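Long-range contact in Lmo1076 protein (Listeria monocytogenes serovar 1/2a, PDB 3FI7), which is a secreted autolysin whose catalytic domain, of glycoside hydrolase family 73, cleaves the glycan strands of peptidoglycan as an N-acetylglucosaminidase: residues F29-S38 against I56-R67. Residues are numbered along the deposited sequence; the frame is centred on the assembly and turned at random.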
loop_
_atom_site.group_PDB
_atom_site.type_symbol
_atom_site.label_atom_id
_atom_site.label_comp_id
_atom_site.label_asym_id
_atom_site.label_seq_id
_atom_site.Cartn_x
_atom_site.Cartn_y
_atom_site.Cartn_z
ATOM N N PHE A 29 -9.394 9.204 8.767
ATOM C CA PHE A 29 -8.591 9.394 7.559
ATOM C C PHE A 29 -7.875 8.093 7.151
ATOM O O PHE A 29 -7.689 7.836 5.963
ATOM C CB PHE A 29 -7.618 10.591 7.684
ATOM C CG PHE A 29 -6.456 10.360 8.631
ATOM C CD1 PHE A 29 -6.491 10.864 9.931
ATOM C CD2 PHE A 29 -5.329 9.651 8.216
ATOM C CE1 PHE A 29 -5.428 10.669 10.806
ATOM C CE2 PHE A 29 -4.253 9.444 9.084
ATOM C CZ PHE A 29 -4.303 9.952 10.386
ATOM N N GLN A 30 -7.509 7.265 8.130
ATOM C CA GLN A 30 -6.850 5.984 7.847
ATOM C C GLN A 30 -7.785 5.050 7.082
ATOM O O GLN A 30 -7.411 4.460 6.061
ATOM C CB GLN A 30 -6.388 5.281 9.137
ATOM C CG GLN A 30 -5.331 6.017 9.969
ATOM C CD GLN A 30 -5.920 6.954 11.019
ATOM O OE1 GLN A 30 -6.893 7.663 10.767
ATOM N NE2 GLN A 30 -5.312 6.973 12.198
ATOM N N GLN A 31 -9.006 4.917 7.590
ATOM C CA GLN A 31 -9.996 4.018 7.003
ATOM C C GLN A 31 -10.427 4.555 5.641
ATOM O O GLN A 31 -10.631 3.799 4.690
ATOM C CB GLN A 31 -11.205 3.870 7.935
ATOM C CG GLN A 31 -12.258 2.878 7.452
ATOM C CD GLN A 31 -11.747 1.445 7.440
ATOM O OE1 GLN A 31 -11.296 0.919 8.461
ATOM N NE2 GLN A 31 -11.815 0.810 6.280
ATOM N N THR A 32 -10.538 5.875 5.548
ATOM C CA THR A 32 -10.913 6.514 4.291
ATOM C C THR A 32 -9.853 6.263 3.221
ATOM O O THR A 32 -10.179 6.032 2.049
ATOM C CB THR A 32 -11.133 8.014 4.486
ATOM O OG1 THR A 32 -12.304 8.204 5.283
ATOM C CG2 THR A 32 -11.291 8.739 3.139
ATOM N N PHE A 33 -8.587 6.280 3.625
ATOM C CA PHE A 33 -7.516 5.968 2.685
ATOM C C PHE A 33 -7.640 4.530 2.175
ATOM O O PHE A 33 -7.616 4.291 0.969
ATOM C CB PHE A 33 -6.131 6.198 3.299
ATOM C CG PHE A 33 -5.012 5.711 2.430
ATOM C CD1 PHE A 33 -4.428 4.479 2.661
ATOM C CD2 PHE A 33 -4.578 6.467 1.345
ATOM C CE1 PHE A 33 -3.399 4.019 1.846
ATOM C CE2 PHE A 33 -3.555 6.011 0.526
ATOM C CZ PHE A 33 -2.965 4.787 0.779
ATOM N N ILE A 34 -7.772 3.574 3.088
ATOM C CA ILE A 34 -8.011 2.191 2.682
ATOM C C ILE A 34 -9.225 2.084 1.747
ATOM O O ILE A 34 -9.134 1.493 0.677
ATOM C CB ILE A 34 -8.207 1.277 3.892
ATOM C CG1 ILE A 34 -6.880 1.098 4.638
ATOM C CG2 ILE A 34 -8.785 -0.067 3.459
ATOM C CD1 ILE A 34 -7.049 0.782 6.124
ATOM N N ASN A 35 -10.349 2.682 2.141
ATOM C CA ASN A 35 -11.566 2.615 1.334
ATOM C C ASN A 35 -11.329 3.135 -0.081
ATOM O O ASN A 35 -11.933 2.651 -1.024
ATOM C CB ASN A 35 -12.708 3.404 1.984
ATOM C CG ASN A 35 -13.114 2.847 3.346
ATOM O OD1 ASN A 35 -12.775 1.716 3.702
ATOM N ND2 ASN A 35 -13.838 3.651 4.115
ATOM N N SER A 36 -10.442 4.117 -0.225
ATOM C CA SER A 36 -10.218 4.752 -1.519
ATOM C C SER A 36 -9.361 3.934 -2.487
ATOM O O SER A 36 -9.379 4.199 -3.676
ATOM C CB SER A 36 -9.584 6.137 -1.344
ATOM O OG SER A 36 -8.196 6.024 -1.075
ATOM N N ILE A 37 -8.613 2.951 -1.997
ATOM C CA ILE A 37 -7.776 2.154 -2.899
ATOM C C ILE A 37 -8.092 0.654 -2.932
ATOM O O ILE A 37 -7.497 -0.087 -3.714
ATOM C CB ILE A 37 -6.282 2.310 -2.562
ATOM C CG1 ILE A 37 -6.008 1.865 -1.116
ATOM C CG2 ILE A 37 -5.814 3.749 -2.807
ATOM C CD1 ILE A 37 -4.519 1.509 -0.875
ATOM N N SER A 38 -9.015 0.198 -2.088
ATOM C CA SER A 38 -9.235 -1.240 -1.940
ATOM C C SER A 38 -9.782 -1.872 -3.219
ATOM O O SER A 38 -9.398 -2.983 -3.578
ATOM C CB SER A 38 -10.155 -1.547 -0.746
ATOM O OG SER A 38 -11.466 -1.034 -0.963
ATOM N N ILE A 56 -2.371 -3.014 0.022
ATOM C CA ILE A 56 -3.019 -1.914 0.718
ATOM C C ILE A 56 -2.169 -1.514 1.921
ATOM O O ILE A 56 -1.965 -0.334 2.170
ATOM C CB ILE A 56 -4.458 -2.283 1.155
ATOM C CG1 ILE A 56 -5.349 -2.485 -0.072
ATOM C CG2 ILE A 56 -5.034 -1.214 2.061
ATOM C CD1 ILE A 56 -6.574 -3.354 0.188
ATOM N N ALA A 57 -1.659 -2.499 2.654
ATOM C CA ALA A 57 -0.790 -2.207 3.797
ATOM C C ALA A 57 0.486 -1.486 3.355
ATOM O O ALA A 57 0.916 -0.527 3.993
ATOM C CB ALA A 57 -0.447 -3.474 4.544
ATOM N N GLN A 58 1.082 -1.936 2.256
ATOM C CA GLN A 58 2.262 -1.261 1.724
ATOM C C GLN A 58 1.949 0.172 1.334
ATOM O O GLN A 58 2.724 1.079 1.637
ATOM C CB GLN A 58 2.845 -2.001 0.517
ATOM C CG GLN A 58 3.810 -3.096 0.878
ATOM C CD GLN A 58 4.718 -3.459 -0.280
ATOM O OE1 GLN A 58 4.271 -4.023 -1.277
ATOM N NE2 GLN A 58 6.005 -3.140 -0.152
ATOM N N ALA A 59 0.811 0.381 0.673
ATOM C CA ALA A 59 0.461 1.725 0.227
ATOM C C ALA A 59 0.292 2.663 1.407
ATOM O O ALA A 59 0.738 3.802 1.347
ATOM C CB ALA A 59 -0.787 1.720 -0.629
ATOM N N ALA A 60 -0.335 2.179 2.479
ATOM C CA ALA A 60 -0.576 3.014 3.654
ATOM C C ALA A 60 0.739 3.350 4.339
ATOM O O ALA A 60 0.948 4.471 4.796
ATOM C CB ALA A 60 -1.515 2.322 4.639
ATOM N N LEU A 61 1.619 2.362 4.396
ATOM C CA LEU A 61 2.894 2.507 5.078
ATOM C C LEU A 61 3.847 3.440 4.324
ATOM O O LEU A 61 4.451 4.330 4.925
ATOM C CB LEU A 61 3.528 1.126 5.270
ATOM C CG LEU A 61 4.744 1.001 6.175
ATOM C CD1 LEU A 61 4.403 1.442 7.597
ATOM C CD2 LEU A 61 5.249 -0.432 6.153
ATOM N N GLU A 62 3.961 3.249 3.009
ATOM C CA GLU A 62 4.944 3.979 2.202
ATOM C C GLU A 62 4.506 5.408 1.902
ATOM O O GLU A 62 5.334 6.268 1.611
ATOM C CB GLU A 62 5.226 3.244 0.887
ATOM C CG GLU A 62 5.707 1.806 1.058
ATOM C CD GLU A 62 7.078 1.724 1.689
ATOM O OE1 GLU A 62 8.028 2.308 1.125
ATOM O OE2 GLU A 62 7.211 1.071 2.746
ATOM N N SER A 63 3.203 5.654 1.974
ATOM C CA SER A 63 2.646 6.970 1.688
ATOM C C SER A 63 2.156 7.751 2.932
ATOM O O SER A 63 1.695 8.881 2.781
ATOM C CB SER A 63 1.468 6.815 0.730
ATOM O OG SER A 63 0.285 6.442 1.443
ATOM N N ASN A 64 2.230 7.150 4.133
ATOM C CA ASN A 64 1.631 7.718 5.379
ATOM C C ASN A 64 0.120 7.974 5.225
ATOM O O ASN A 64 -0.357 9.105 5.360
ATOM C CB ASN A 64 2.379 8.993 5.835
ATOM C CG ASN A 64 1.812 9.612 7.133
ATOM O OD1 ASN A 64 1.270 8.927 7.994
ATOM N ND2 ASN A 64 1.967 10.925 7.266
ATOM N N TRP A 65 -0.622 6.911 4.920
ATOM C CA TRP A 65 -2.069 7.006 4.743
ATOM C C TRP A 65 -2.411 8.041 3.684
ATOM O O TRP A 65 -3.385 8.773 3.820
ATOM C CB TRP A 65 -2.740 7.365 6.072
ATOM C CG TRP A 65 -2.408 6.382 7.139
ATOM C CD1 TRP A 65 -1.497 6.534 8.144
ATOM C CD2 TRP A 65 -2.975 5.079 7.302
ATOM N NE1 TRP A 65 -1.467 5.404 8.927
ATOM C CE2 TRP A 65 -2.363 4.494 8.427
ATOM C CE3 TRP A 65 -3.943 4.349 6.601
ATOM C CZ2 TRP A 65 -2.692 3.214 8.878
ATOM C CZ3 TRP A 65 -4.258 3.075 7.035
ATOM C CH2 TRP A 65 -3.637 2.518 8.168
ATOM N N GLY A 66 -1.578 8.116 2.648
ATOM C CA GLY A 66 -1.797 9.028 1.542
ATOM C C GLY A 66 -1.541 10.503 1.817
ATOM O O GLY A 66 -2.041 11.354 1.087
ATOM N N ARG A 67 -0.747 10.815 2.840
ATOM C CA ARG A 67 -0.536 12.214 3.228
ATOM C C ARG A 67 0.831 12.794 2.842
ATOM O O ARG A 67 1.056 13.989 3.001
ATOM C CB ARG A 67 -0.775 12.399 4.737
ATOM C CG ARG A 67 -2.146 11.870 5.203
ATOM C CD ARG A 67 -2.363 12.069 6.700
ATOM N NE ARG A 67 -1.477 11.240 7.517
ATOM C CZ ARG A 67 -1.380 11.329 8.843
ATOM N NH1 ARG A 67 -2.115 12.216 9.521
ATOM N NH2 ARG A 67 -0.549 10.525 9.494
#
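A chi1 of 172° turns the Phe-33 ring away from its own backbone nitrogen and out toward segment 56-67, where it reaches Ala-59, Ala-60 and Ser-63, while Trp-65, its CG beside its own backbone N, lays an indole along helix 29-38. The two side chains cross at about a right angle. Trp-65 CA stands 4.1 Å from the centroid of the Phe-33 ring, a CH-pi contact over the face, and the Trp-65 to Gly-66 peptide covers the same face. At the far rim of the phenyl ring, CE1 meets Ala-60 CA at 3.5 Å. Gln-30 CB in turn makes a CH-pi contact with the six-membered ring of Trp-65, 3.7 Å from its centroid; Ala-60 CB lies against the opposite face, and Ile-34 CD1 abuts the indole edge.

The chain leaves helical phi/psi at Asn-64, where a type I' turn to Arg-67 starts. In an ST motif, Ser-63 OG accepts from Gly-66 N (2.8 Å) and donates to Ala-59 O, so the turn is tied back to Ala-59, one turn earlier. The contact thus joins two successive helices of the lysozyme-like glucosaminidase domain, the N-to-C directions of 29-38 and 56-63 lying 129° apart, with Tyr-177 and Leu-173 also packing on Trp-65.

Outward, the Phe-29 ring points its edge at the indole face in an offset edge-to-face pair, planes 81° apart. Phe-29 CE2 sits over the centre of one face of the Arg-67 guanidinium, and Phe-29 CZ is 3.3 Å from Arg-67 NH1. That guanidinium is held side-on by Asn-64, NE bonding to O and NH2 to OD1, which fixes its plane. Farther along, Ile-56 CG2 fits between Ile-34 CG1 (3.9 Å) and Ile-37 CD1 (4.0 Å).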